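Local coordinates for rhamnosidase B (Bacillus sp., PDB 2OKX), which hydrolyses terminal alpha-L-rhamnosyl residues from rhamnose-containing glycosides, as an alpha-L-rhamnosidase of glycoside hydrolase family 78, at residues Phe565-Ser570 and His860-Ser865; Asp579-Ala584 and Ser804-Glu809; Thr630-Leu635 and Asn699-Lys704; Ser763-Val768 and Ala794-Gly799. All blocks are in the same frame, centred on the assembly; numbering follows the deposited sequence.

Contact 1 (Phe565-Ser570 and His860-Ser865)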
loop_
_atom_site.group_PDB
_atom_site.type_symbol
_atom_site.label_atom_id
_atom_site.label_comp_id
_atom_site.label_asym_id
_atom_site.label_seq_id
_atom_site.Cartn_x
_atom_site.Cartn_y
_atom_site.Cartn_z
ATOM N N PHE A 565 6.276 7.239 -2.454
ATOM C CA PHE A 565 4.866 7.373 -2.792
ATOM C C PHE A 565 4.364 5.938 -2.661
ATOM O O PHE A 565 5.144 4.998 -2.831
ATOM C CB PHE A 565 4.680 7.821 -4.248
ATOM C CG PHE A 565 4.973 9.273 -4.483
ATOM C CD1 PHE A 565 6.094 9.662 -5.209
ATOM C CD2 PHE A 565 4.117 10.253 -3.992
ATOM C CE1 PHE A 565 6.360 11.013 -5.443
ATOM C CE2 PHE A 565 4.373 11.608 -4.220
ATOM C CZ PHE A 565 5.499 11.986 -4.948
ATOM N N VAL A 566 3.089 5.755 -2.341
ATOM C CA VAL A 566 2.533 4.410 -2.250
ATOM C C VAL A 566 1.180 4.420 -2.942
ATOM O O VAL A 566 0.580 5.481 -3.129
ATOM C CB VAL A 566 2.358 3.922 -0.778
ATOM C CG1 VAL A 566 3.712 3.781 -0.114
ATOM C CG2 VAL A 566 1.477 4.881 0.001
ATOM N N ASP A 567 0.717 3.248 -3.354
ATOM C CA ASP A 567 -0.571 3.145 -4.025
ATOM C C ASP A 567 -1.696 3.508 -3.058
ATOM O O ASP A 567 -2.608 4.255 -3.410
ATOM C CB ASP A 567 -0.771 1.723 -4.583
ATOM C CG ASP A 567 -0.682 0.643 -3.507
ATOM O OD1 ASP A 567 0.092 0.816 -2.543
ATOM O OD2 ASP A 567 -1.372 -0.395 -3.640
ATOM N N CYS A 568 -1.618 2.987 -1.837
ATOM C CA CYS A 568 -2.626 3.259 -0.817
ATOM C C CYS A 568 -2.070 2.992 0.584
ATOM O O CYS A 568 -1.079 2.284 0.746
ATOM C CB CYS A 568 -3.875 2.398 -1.053
ATOM S SG CYS A 568 -3.582 0.609 -1.039
ATOM N N PRO A 569 -2.706 3.566 1.616
ATOM C CA PRO A 569 -2.255 3.379 2.999
ATOM C C PRO A 569 -2.838 2.152 3.705
ATOM O O PRO A 569 -2.331 1.728 4.745
ATOM C CB PRO A 569 -2.701 4.671 3.666
ATOM C CG PRO A 569 -4.040 4.900 3.009
ATOM C CD PRO A 569 -3.749 4.608 1.540
ATOM N N SER A 570 -3.899 1.584 3.141
ATOM C CA SER A 570 -4.544 0.432 3.757
ATOM C C SER A 570 -4.044 -0.929 3.276
ATOM O O SER A 570 -3.209 -1.552 3.935
ATOM C CB SER A 570 -6.065 0.518 3.569
ATOM O OG SER A 570 -6.412 0.589 2.196
ATOM N N HIS A 860 -10.240 2.785 -0.903
ATOM C CA HIS A 860 -10.943 4.061 -0.929
ATOM C C HIS A 860 -9.979 5.239 -0.920
ATOM O O HIS A 860 -10.406 6.394 -0.909
ATOM C CB HIS A 860 -11.894 4.165 0.269
ATOM C CG HIS A 860 -13.105 3.294 0.150
ATOM N ND1 HIS A 860 -14.375 3.806 -0.011
ATOM C CD2 HIS A 860 -13.235 1.947 0.119
ATOM C CE1 HIS A 860 -15.234 2.809 -0.138
ATOM N NE2 HIS A 860 -14.568 1.672 -0.064
ATOM N N CYS A 861 -8.682 4.948 -0.931
ATOM C CA CYS A 861 -7.670 5.999 -0.899
ATOM C C CYS A 861 -6.481 5.640 -1.791
ATOM O O CYS A 861 -5.545 4.982 -1.346
ATOM C CB CYS A 861 -7.198 6.208 0.551
ATOM S SG CYS A 861 -5.997 7.553 0.804
ATOM N N HIS A 862 -6.535 6.071 -3.050
ATOM C CA HIS A 862 -5.476 5.813 -4.032
ATOM C C HIS A 862 -5.096 7.154 -4.647
ATOM O O HIS A 862 -5.871 7.726 -5.414
ATOM C CB HIS A 862 -5.981 4.877 -5.141
ATOM C CG HIS A 862 -5.481 3.470 -5.028
ATOM N ND1 HIS A 862 -4.700 2.875 -5.997
ATOM C CD2 HIS A 862 -5.660 2.536 -4.065
ATOM C CE1 HIS A 862 -4.421 1.635 -5.637
ATOM N NE2 HIS A 862 -4.993 1.404 -4.468
ATOM N N ALA A 863 -3.909 7.653 -4.317
ATOM C CA ALA A 863 -3.479 8.947 -4.833
ATOM C C ALA A 863 -3.347 8.985 -6.350
ATOM O O ALA A 863 -3.244 10.061 -6.931
ATOM C CB ALA A 863 -2.160 9.378 -4.176
ATOM N N TRP A 864 -3.348 7.827 -7.005
ATOM C CA TRP A 864 -3.245 7.848 -8.457
ATOM C C TRP A 864 -4.564 8.387 -9.025
ATOM O O TRP A 864 -4.672 8.687 -10.218
ATOM C CB TRP A 864 -2.894 6.446 -9.003
ATOM C CG TRP A 864 -4.010 5.433 -9.128
ATOM C CD1 TRP A 864 -5.269 5.500 -8.595
ATOM C CD2 TRP A 864 -3.946 4.191 -9.844
ATOM N NE1 TRP A 864 -5.994 4.377 -8.940
ATOM C CE2 TRP A 864 -5.204 3.558 -9.706
ATOM C CE3 TRP A 864 -2.945 3.551 -10.590
ATOM C CZ2 TRP A 864 -5.488 2.315 -10.288
ATOM C CZ3 TRP A 864 -3.227 2.314 -11.172
ATOM C CH2 TRP A 864 -4.492 1.711 -11.015
ATOM N N SER A 865 -5.542 8.555 -8.135
ATOM C CA SER A 865 -6.872 9.060 -8.478
ATOM C C SER A 865 -7.081 10.525 -8.066
ATOM O O SER A 865 -8.193 11.041 -8.184
ATOM C CB SER A 865 -7.950 8.226 -7.774
ATOM O OG SER A 865 -7.953 6.876 -8.204
HETATM O O HOH W 1 -2.436 5.291 -6.051
HETATM O O HOH W 2 -6.498 2.541 0.669
#
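C568 and H862 bring the two segments closest, their CA atoms 5.0 Å apart, in a contact between a loop and a segment running from loop into a 3-10 turn (863-865), with no direct hydrogen bond across it. The backbone of D567 does much of the work instead. The CA-H of H862 points at the carbonyl oxygen of D567, with 3.3 Å between H862 CA and D567 O and an angle of 157° at the hydrogen. That same oxygen sits 3.4 Å above the plane of the H862 ring, over its centre. A water extends the link, lying 2.8 Å from D567 O and accepting from W864 N at 2.9 Å.

The side chains fill in around this line. C568 CB presses against the backbone of the facing segment, 3.1 Å from C861 O, while its SG approaches the H862 ring obliquely, 4.6 Å from the centroid. P569 turns its CD onto the sulfur of C861, with CD to SG at 3.8 Å. With CG between backbone N and carbonyl carbon (chi1 58°), D567 turns its carboxylate so that OD1 takes V574 N and OD2 a bound glycerol.

Buried loops between helices, probably at the mouth of the barrel, with a glycerol, likely from the crystallisation liquor, on D567, are consistent with the substrate pocket of the six-hairpin (alpha/alpha)6 glycosidase fold.

Contact 2 (Asp579-Ala584 and Ser804-Glu809)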
loop_
_atom_site.group_PDB
_atom_site.type_symbol
_atom_site.label_atom_id
_atom_site.label_comp_id
_atom_site.label_asym_id
_atom_site.label_seq_id
_atom_site.Cartn_x
_atom_site.Cartn_y
_atom_site.Cartn_z
ATOM N N ASP A 579 1.557 4.463 -10.478
ATOM C CA ASP A 579 0.800 5.405 -9.662
ATOM C C ASP A 579 1.597 6.677 -9.373
ATOM O O ASP A 579 1.058 7.786 -9.419
ATOM C CB ASP A 579 0.414 4.776 -8.315
ATOM C CG ASP A 579 -0.345 3.467 -8.458
ATOM O OD1 ASP A 579 -1.318 3.263 -7.696
ATOM O OD2 ASP A 579 0.035 2.636 -9.308
ATOM N N SER A 580 2.882 6.504 -9.076
ATOM C CA SER A 580 3.750 7.621 -8.721
ATOM C C SER A 580 3.854 8.757 -9.735
ATOM O O SER A 580 4.127 9.889 -9.351
ATOM C CB SER A 580 5.156 7.110 -8.392
ATOM O OG SER A 580 5.868 6.772 -9.567
ATOM N N ARG A 581 3.662 8.471 -11.017
ATOM C CA ARG A 581 3.745 9.535 -12.017
ATOM C C ARG A 581 2.666 10.583 -11.748
ATOM O O ARG A 581 2.956 11.780 -11.684
ATOM C CB ARG A 581 3.590 8.971 -13.432
ATOM C CG ARG A 581 3.704 10.023 -14.539
ATOM C CD ARG A 581 2.346 10.598 -14.930
ATOM N NE ARG A 581 2.473 11.713 -15.869
ATOM C CZ ARG A 581 1.459 12.241 -16.553
ATOM N NH1 ARG A 581 1.669 13.253 -17.386
ATOM N NH2 ARG A 581 0.234 11.753 -16.413
ATOM N N ASN A 582 1.427 10.133 -11.575
ATOM C CA ASN A 582 0.331 11.055 -11.304
ATOM C C ASN A 582 0.475 11.658 -9.914
ATOM O O ASN A 582 0.258 12.853 -9.720
ATOM C CB ASN A 582 -1.019 10.339 -11.411
ATOM C CG ASN A 582 -1.386 9.987 -12.843
ATOM O OD1 ASN A 582 -0.652 10.289 -13.785
ATOM N ND2 ASN A 582 -2.535 9.346 -13.009
ATOM N N GLU A 583 0.844 10.828 -8.945
ATOM C CA GLU A 583 1.003 11.297 -7.579
ATOM C C GLU A 583 2.051 12.403 -7.480
ATOM O O GLU A 583 1.888 13.341 -6.708
ATOM C CB GLU A 583 1.367 10.129 -6.657
ATOM C CG GLU A 583 0.302 9.039 -6.611
ATOM C CD GLU A 583 0.731 7.833 -5.787
ATOM O OE1 GLU A 583 1.802 7.267 -6.080
ATOM O OE2 GLU A 583 -0.004 7.449 -4.852
ATOM N N ALA A 584 3.116 12.304 -8.271
ATOM C CA ALA A 584 4.163 13.322 -8.236
ATOM C C ALA A 584 3.622 14.662 -8.722
ATOM O O ALA A 584 3.871 15.697 -8.110
ATOM C CB ALA A 584 5.363 12.890 -9.103
ATOM N N SER A 804 -8.877 8.481 -15.634
ATOM C CA SER A 804 -9.491 9.800 -15.783
ATOM C C SER A 804 -8.410 10.874 -15.904
ATOM O O SER A 804 -8.581 11.858 -16.620
ATOM C CB SER A 804 -10.387 10.126 -14.581
ATOM O OG SER A 804 -11.604 9.396 -14.617
ATOM N N PHE A 805 -7.296 10.678 -15.205
ATOM C CA PHE A 805 -6.197 11.643 -15.233
ATOM C C PHE A 805 -5.706 11.844 -16.663
ATOM O O PHE A 805 -5.539 12.977 -17.121
ATOM C CB PHE A 805 -5.038 11.157 -14.354
ATOM C CG PHE A 805 -4.008 12.218 -14.057
ATOM C CD1 PHE A 805 -3.222 12.755 -15.072
ATOM C CD2 PHE A 805 -3.816 12.667 -12.753
ATOM C CE1 PHE A 805 -2.256 13.726 -14.796
ATOM C CE2 PHE A 805 -2.855 13.634 -12.461
ATOM C CZ PHE A 805 -2.071 14.166 -13.484
ATOM N N PHE A 806 -5.467 10.739 -17.360
ATOM C CA PHE A 806 -5.000 10.800 -18.737
ATOM C C PHE A 806 -6.082 11.423 -19.615
ATOM O O PHE A 806 -5.787 12.177 -20.541
ATOM C CB PHE A 806 -4.638 9.392 -19.229
ATOM C CG PHE A 806 -3.486 8.773 -18.484
ATOM C CD1 PHE A 806 -2.215 9.332 -18.554
ATOM C CD2 PHE A 806 -3.673 7.640 -17.696
ATOM C CE1 PHE A 806 -1.143 8.775 -17.848
ATOM C CE2 PHE A 806 -2.609 7.075 -16.986
ATOM C CZ PHE A 806 -1.344 7.642 -17.061
ATOM N N TYR A 807 -7.338 11.121 -19.306
ATOM C CA TYR A 807 -8.462 11.666 -20.060
ATOM C C TYR A 807 -8.495 13.193 -19.927
ATOM O O TYR A 807 -8.747 13.908 -20.903
ATOM C CB TYR A 807 -9.768 11.050 -19.548
ATOM C CG TYR A 807 -11.030 11.593 -20.183
ATOM C CD1 TYR A 807 -11.161 11.687 -21.571
ATOM C CD2 TYR A 807 -12.103 11.990 -19.393
ATOM C CE1 TYR A 807 -12.336 12.166 -22.150
ATOM C CE2 TYR A 807 -13.277 12.466 -19.959
ATOM C CZ TYR A 807 -13.386 12.552 -21.337
ATOM O OH TYR A 807 -14.555 13.017 -21.882
ATOM N N TYR A 808 -8.229 13.690 -18.723
ATOM C CA TYR A 808 -8.228 15.133 -18.490
ATOM C C TYR A 808 -7.060 15.797 -19.221
ATOM O O TYR A 808 -7.188 16.919 -19.714
ATOM C CB TYR A 808 -8.169 15.441 -16.988
ATOM C CG TYR A 808 -9.365 14.922 -16.201
ATOM C CD1 TYR A 808 -10.570 14.616 -16.836
ATOM C CD2 TYR A 808 -9.292 14.749 -14.817
ATOM C CE1 TYR A 808 -11.679 14.142 -16.109
ATOM C CE2 TYR A 808 -10.389 14.280 -14.084
ATOM C CZ TYR A 808 -11.575 13.979 -14.735
ATOM O OH TYR A 808 -12.656 13.521 -14.011
ATOM N N GLU A 809 -5.923 15.114 -19.292
ATOM C CA GLU A 809 -4.780 15.675 -20.004
ATOM C C GLU A 809 -5.179 15.836 -21.470
ATOM O O GLU A 809 -4.781 16.797 -22.134
ATOM C CB GLU A 809 -3.554 14.764 -19.883
ATOM C CG GLU A 809 -2.844 14.844 -18.530
ATOM C CD GLU A 809 -1.553 14.035 -18.490
ATOM O OE1 GLU A 809 -1.620 12.787 -18.505
ATOM O OE2 GLU A 809 -0.467 14.649 -18.448
#
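R581 grips E809 end-on with two nitrogens. NH1 of R581 gives a nearly straight bond to E809 OE2 (2.8 Å, 165°), met on the syn side, and R581 NH2 reaches E809 OE1 at 3.0 Å from above the carboxylate plane. Both oxygens lie close to the guanidinium plane, whereas the two flat groups are twisted against each other. The arginine serves further acceptors: its NH2 also donates to N582 OD1 at 3.1 Å, and its NH1 forms a second salt bridge, to E639. A bend at chi2 carries the group across to the facing helix.

The bond to OD1 would help fix the N582 amide, which lies over one face of the F805 ring with planes only 15° apart; N582 CG is 3.6 Å above that ring, and N582 CB adds a CH-pi contact. F806 also meets the arginine obliquely, its CE1 3.6 Å from R581 NH2. A leucine in place of R581 would probably leave the carboxylates of E809 and E639 without their shared cation and set the N582 amide freer to turn.

The two short helical segments pass 11.8 Å apart at 54°, a spacing bridged by these long side chains. Helix 627-644 closes the arginine in with F632 and L635, F871 meets F805 edge-to-face, and L772 of helix 764-772 touches F806 and E809.

Contact 3 (Thr630-Leu635 and Asn699-Lys704)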
loop_
_atom_site.group_PDB
_atom_site.type_symbol
_atom_site.label_atom_id
_atom_site.label_comp_id
_atom_site.label_asym_id
_atom_site.label_seq_id
_atom_site.Cartn_x
_atom_site.Cartn_y
_atom_site.Cartn_z
ATOM N N THR A 630 6.606 1.180 -16.517
ATOM C CA THR A 630 7.979 1.583 -16.774
ATOM C C THR A 630 7.976 2.806 -17.691
ATOM O O THR A 630 8.798 3.710 -17.537
ATOM C CB THR A 630 8.792 0.434 -17.396
ATOM O OG1 THR A 630 8.910 -0.626 -16.436
ATOM C CG2 THR A 630 10.190 0.909 -17.777
ATOM N N PHE A 631 7.041 2.846 -18.633
ATOM C CA PHE A 631 6.954 3.993 -19.529
ATOM C C PHE A 631 6.560 5.231 -18.723
ATOM O O PHE A 631 7.013 6.338 -19.016
ATOM C CB PHE A 631 5.924 3.753 -20.644
ATOM C CG PHE A 631 6.215 2.546 -21.502
ATOM C CD1 PHE A 631 7.516 2.074 -21.653
ATOM C CD2 PHE A 631 5.184 1.892 -22.171
ATOM C CE1 PHE A 631 7.786 0.960 -22.458
ATOM C CE2 PHE A 631 5.444 0.780 -22.979
ATOM C CZ PHE A 631 6.750 0.316 -23.119
ATOM N N PHE A 632 5.716 5.047 -17.708
ATOM C CA PHE A 632 5.294 6.174 -16.880
ATOM C C PHE A 632 6.452 6.642 -16.013
ATOM O O PHE A 632 6.521 7.814 -15.631
ATOM C CB PHE A 632 4.086 5.803 -16.010
ATOM C CG PHE A 632 2.834 5.533 -16.798
ATOM C CD1 PHE A 632 2.641 6.122 -18.048
ATOM C CD2 PHE A 632 1.848 4.688 -16.300
ATOM C CE1 PHE A 632 1.487 5.867 -18.788
ATOM C CE2 PHE A 632 0.695 4.429 -17.031
ATOM C CZ PHE A 632 0.514 5.020 -18.281
ATOM N N TRP A 633 7.362 5.722 -15.704
ATOM C CA TRP A 633 8.542 6.049 -14.912
ATOM C C TRP A 633 9.415 6.990 -15.742
ATOM O O TRP A 633 9.962 7.965 -15.229
ATOM C CB TRP A 633 9.339 4.782 -14.578
ATOM C CG TRP A 633 10.703 5.065 -13.994
ATOM C CD1 TRP A 633 10.978 5.564 -12.754
ATOM C CD2 TRP A 633 11.969 4.890 -14.645
ATOM N NE1 TRP A 633 12.337 5.714 -12.591
ATOM C CE2 TRP A 633 12.969 5.308 -13.737
ATOM C CE3 TRP A 633 12.356 4.421 -15.909
ATOM C CZ2 TRP A 633 14.335 5.272 -14.052
ATOM C CZ3 TRP A 633 13.716 4.385 -16.224
ATOM C CH2 TRP A 633 14.687 4.809 -15.297
ATOM N N ILE A 634 9.553 6.685 -17.030
ATOM C CA ILE A 634 10.356 7.529 -17.905
ATOM C C ILE A 634 9.704 8.907 -17.969
ATOM O O ILE A 634 10.379 9.932 -17.891
ATOM C CB ILE A 634 10.461 6.922 -19.322
ATOM C CG1 ILE A 634 11.294 5.634 -19.264
ATOM C CG2 ILE A 634 11.098 7.927 -20.280
ATOM C CD1 ILE A 634 11.368 4.874 -20.580
ATOM N N LEU A 635 8.381 8.919 -18.097
ATOM C CA LEU A 635 7.628 10.167 -18.145
ATOM C C LEU A 635 7.899 10.950 -16.863
ATOM O O LEU A 635 8.222 12.137 -16.906
ATOM C CB LEU A 635 6.129 9.878 -18.245
ATOM C CG LEU A 635 5.233 10.875 -18.989
ATOM C CD1 LEU A 635 3.797 10.650 -18.557
ATOM C CD2 LEU A 635 5.648 12.305 -18.713
ATOM N N ASN A 699 1.630 0.032 -26.913
ATOM C CA ASN A 699 2.390 0.272 -28.133
ATOM C C ASN A 699 2.456 1.788 -28.311
ATOM O O ASN A 699 3.497 2.345 -28.658
ATOM C CB ASN A 699 1.693 -0.379 -29.328
ATOM C CG ASN A 699 2.261 -1.746 -29.655
ATOM O OD1 ASN A 699 3.264 -1.860 -30.363
ATOM N ND2 ASN A 699 1.634 -2.792 -29.125
ATOM N N LEU A 700 1.331 2.444 -28.046
ATOM C CA LEU A 700 1.231 3.895 -28.157
ATOM C C LEU A 700 2.124 4.597 -27.133
ATOM O O LEU A 700 2.815 5.561 -27.459
ATOM C CB LEU A 700 -0.222 4.329 -27.968
ATOM C CG LEU A 700 -1.219 3.855 -29.032
ATOM C CD1 LEU A 700 -2.639 4.080 -28.547
ATOM C CD2 LEU A 700 -0.965 4.600 -30.345
ATOM N N PHE A 701 2.111 4.114 -25.892
ATOM C CA PHE A 701 2.932 4.720 -24.853
ATOM C C PHE A 701 4.423 4.501 -25.098
ATOM O O PHE A 701 5.251 5.294 -24.654
ATOM C CB PHE A 701 2.527 4.191 -23.471
ATOM C CG PHE A 701 1.399 4.962 -22.832
ATOM C CD1 PHE A 701 0.311 4.299 -22.269
ATOM C CD2 PHE A 701 1.431 6.354 -22.781
ATOM C CE1 PHE A 701 -0.727 5.006 -21.665
ATOM C CE2 PHE A 701 0.397 7.073 -22.178
ATOM C CZ PHE A 701 -0.686 6.396 -21.619
ATOM N N LEU A 702 4.774 3.433 -25.806
ATOM C CA LEU A 702 6.183 3.186 -26.097
ATOM C C LEU A 702 6.678 4.281 -27.042
ATOM O O LEU A 702 7.801 4.769 -26.915
ATOM C CB LEU A 702 6.375 1.812 -26.746
ATOM C CG LEU A 702 7.807 1.463 -27.177
ATOM C CD1 LEU A 702 8.790 1.724 -26.045
ATOM C CD2 LEU A 702 7.862 0.001 -27.598
ATOM N N VAL A 703 5.828 4.669 -27.985
ATOM C CA VAL A 703 6.184 5.722 -28.926
ATOM C C VAL A 703 6.504 6.990 -28.143
ATOM O O VAL A 703 7.583 7.569 -28.291
ATOM C CB VAL A 703 5.023 6.021 -29.901
ATOM C CG1 VAL A 703 5.358 7.239 -30.758
ATOM C CG2 VAL A 703 4.764 4.807 -30.786
ATOM N N LYS A 704 5.570 7.406 -27.293
ATOM C CA LYS A 704 5.759 8.615 -26.496
ATOM C C LYS A 704 6.952 8.507 -25.553
ATOM O O LYS A 704 7.660 9.486 -25.331
ATOM C CB LYS A 704 4.496 8.939 -25.691
ATOM C CG LYS A 704 4.585 10.271 -24.957
ATOM C CD LYS A 704 3.376 10.525 -24.082
ATOM C CE LYS A 704 3.615 11.715 -23.159
ATOM N NZ LYS A 704 2.528 11.855 -22.151
#
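F632 and F701 form a T-shaped pair: the edge of F632 points into the face of F701, with ring centroids 4.9 Å apart and planes at 82°. F632 CE1 stands nearly over the middle of the F701 ring, 3.5 Å above its plane. One residue earlier, F631 takes the backbone of the other helix on its own ring. There L702 CA makes a CH-pi contact over the face, near the normal and 4.2 Å from the F631 centroid, L702 CD1 touches F631 CE1 at 3.8 Å, and F701 CB reaches F631 CD2 at 3.7 Å. With CG trans to the backbone N (chi1 177°), L702 brings that methyl to the ring's far end. At the margin, the extended chain of K704 sets its NZ 4.0 Å from L635 CD1.

Replacing F701 by an alanine is likely to leave the edge of F632 without a facing ring and open a gap between the helices.

The segment axes run 9.7 Å apart at 26°, close to parallel, as expected where helices line up in an (alpha/alpha)6 barrel. From helix 647-665, Y664 meets F631 and I653 packs against W633, while L732 of helix 723-739 packs on L702.

Contact 4 (Ser763-Val768 and Ala794-Gly799)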
loop_
_atom_site.group_PDB
_atom_site.type_symbol
_atom_site.label_atom_id
_atom_site.label_comp_id
_atom_site.label_asym_id
_atom_site.label_seq_id
_atom_site.Cartn_x
_atom_site.Cartn_y
_atom_site.Cartn_z
ATOM N N SER A 763 -12.352 0.594 -26.900
ATOM C CA SER A 763 -12.435 1.294 -25.625
ATOM C C SER A 763 -12.041 2.760 -25.725
ATOM O O SER A 763 -11.290 3.159 -26.613
ATOM C CB SER A 763 -11.530 0.607 -24.604
ATOM O OG SER A 763 -10.175 0.688 -25.014
ATOM N N MET A 764 -12.564 3.562 -24.806
ATOM C CA MET A 764 -12.235 4.981 -24.766
ATOM C C MET A 764 -10.758 5.110 -24.425
ATOM O O MET A 764 -10.066 5.993 -24.934
ATOM C CB MET A 764 -13.061 5.688 -23.695
ATOM C CG MET A 764 -14.460 6.057 -24.137
ATOM S SD MET A 764 -14.382 7.186 -25.540
ATOM C CE MET A 764 -13.576 8.602 -24.787
ATOM N N GLN A 765 -10.289 4.212 -23.561
ATOM C CA GLN A 765 -8.903 4.205 -23.111
ATOM C C GLN A 765 -7.888 4.235 -24.251
ATOM O O GLN A 765 -7.011 5.099 -24.296
ATOM C CB GLN A 765 -8.639 2.976 -22.228
ATOM C CG GLN A 765 -9.298 3.003 -20.841
ATOM C CD GLN A 765 -10.728 2.482 -20.824
ATOM O OE1 GLN A 765 -11.276 2.186 -19.759
ATOM N NE2 GLN A 765 -11.339 2.370 -21.997
ATOM N N THR A 766 -7.998 3.282 -25.167
ATOM C CA THR A 766 -7.067 3.212 -26.284
ATOM C C THR A 766 -7.086 4.474 -27.135
ATOM O O THR A 766 -6.041 4.933 -27.589
ATOM C CB THR A 766 -7.368 1.991 -27.171
ATOM O OG1 THR A 766 -7.219 0.797 -26.389
ATOM C CG2 THR A 766 -6.406 1.940 -28.356
ATOM N N GLN A 767 -8.274 5.032 -27.342
ATOM C CA GLN A 767 -8.414 6.243 -28.144
ATOM C C GLN A 767 -7.756 7.427 -27.434
ATOM O O GLN A 767 -7.036 8.213 -28.055
ATOM C CB GLN A 767 -9.893 6.553 -28.391
ATOM C CG GLN A 767 -10.739 5.363 -28.831
ATOM C CD GLN A 767 -10.061 4.507 -29.887
ATOM O OE1 GLN A 767 -9.541 5.017 -30.881
ATOM N NE2 GLN A 767 -10.076 3.192 -29.679
ATOM N N VAL A 768 -8.012 7.554 -26.133
ATOM C CA VAL A 768 -7.433 8.641 -25.352
ATOM C C VAL A 768 -5.909 8.577 -25.409
ATOM O O VAL A 768 -5.244 9.593 -25.603
ATOM C CB VAL A 768 -7.887 8.577 -23.869
ATOM C CG1 VAL A 768 -7.096 9.575 -23.035
ATOM C CG2 VAL A 768 -9.371 8.882 -23.766
ATOM N N ALA A 794 -21.002 2.418 -26.661
ATOM C CA ALA A 794 -20.709 1.043 -27.056
ATOM C C ALA A 794 -19.265 0.694 -26.723
ATOM O O ALA A 794 -18.913 -0.480 -26.585
ATOM C CB ALA A 794 -20.958 0.859 -28.546
ATOM N N PHE A 795 -18.429 1.720 -26.607
ATOM C CA PHE A 795 -17.023 1.524 -26.278
ATOM C C PHE A 795 -16.874 1.179 -24.806
ATOM O O PHE A 795 -17.744 1.501 -23.993
ATOM C CB PHE A 795 -16.215 2.798 -26.546
ATOM C CG PHE A 795 -15.870 3.023 -27.990
ATOM C CD1 PHE A 795 -14.978 4.032 -28.343
ATOM C CD2 PHE A 795 -16.429 2.241 -28.995
ATOM C CE1 PHE A 795 -14.645 4.260 -29.675
ATOM C CE2 PHE A 795 -16.101 2.463 -30.331
ATOM C CZ PHE A 795 -15.208 3.474 -30.671
ATOM N N VAL A 796 -15.773 0.517 -24.469
ATOM C CA VAL A 796 -15.497 0.188 -23.078
ATOM C C VAL A 796 -15.258 1.558 -22.447
ATOM O O VAL A 796 -14.636 2.418 -23.066
ATOM C CB VAL A 796 -14.222 -0.679 -22.944
ATOM C CG1 VAL A 796 -13.845 -0.837 -21.477
ATOM C CG2 VAL A 796 -14.458 -2.049 -23.568
ATOM N N GLN A 797 -15.757 1.768 -21.233
ATOM C CA GLN A 797 -15.601 3.056 -20.563
ATOM C C GLN A 797 -14.454 3.081 -19.554
ATOM O O GLN A 797 -13.947 2.032 -19.149
ATOM C CB GLN A 797 -16.907 3.434 -19.862
ATOM C CG GLN A 797 -18.119 3.501 -20.787
ATOM C CD GLN A 797 -17.966 4.545 -21.881
ATOM O OE1 GLN A 797 -17.672 5.705 -21.609
ATOM N NE2 GLN A 797 -18.174 4.134 -23.128
ATOM N N ILE A 798 -14.052 4.287 -19.153
ATOM C CA ILE A 798 -12.975 4.465 -18.181
ATOM C C ILE A 798 -13.415 3.860 -16.853
ATOM O O ILE A 798 -14.504 4.159 -16.358
ATOM C CB ILE A 798 -12.647 5.965 -17.990
ATOM C CG1 ILE A 798 -12.033 6.526 -19.279
ATOM C CG2 ILE A 798 -11.687 6.151 -16.815
ATOM C CD1 ILE A 798 -11.685 7.996 -19.204
ATOM N N GLY A 799 -12.567 3.015 -16.274
ATOM C CA GLY A 799 -12.929 2.363 -15.028
ATOM C C GLY A 799 -12.292 2.859 -13.744
ATOM O O GLY A 799 -12.618 2.355 -12.669
#
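M764 SD lies at the edge of the F795 ring, near its plane and 4.3 Å from F795 CD1. Q767 comes in obliquely, its CG 4.1 Å from F795 CE1, and Y787 pairs with the phenylalanine edge-to-face. Beside the ring the backbones join in a single beta bridge between S763 and V796. Its bond from M764 N to V796 O, 2.9 Å long and 170° at the hydrogen, lies in the carbonyl plane. Packing here is tight: S763 CB and V796 CB are 3.4 Å apart.

S763 also N-caps the helix, its OG accepting a weak, long bond from T766 N. With OG between backbone N and carbonyl carbon (chi1 63°), it can meet this amide and D750 as well. Q767 NE2 reaches back to S763 O at 3.3 Å and to Y748.

The bridge thus pins the loop between helices 778-789 and 801-813 to the start of helix 764-772, with A747 of strand 747-752 against F795 and M803 of helix 801-813 against Q765, V768 and I798.

All four contacts belong to the helical catalytic domain, and contact 2 is the hub, touching each of the others. Toward contact 1, with centres about 13 Å apart, W864 CE3 comes 3.3 Å from D579 OD1; D567 and D579 each hydrogen-bond to glycerol, which probably comes from the crystallisation liquor but is consistent with a sugar pocket on that side. Toward contact 3, also about 13 Å between centres, F806 CZ meets F632 CZ at 3.4 Å, so the aromatic packing runs on from F806 through F632 to F701. Contact 4 leans on the helix of 804-809 through I798 CD1, 3.6 Å from Y807 CB. Contacts 1 and 4 do not touch, their centres about 23 Å apart.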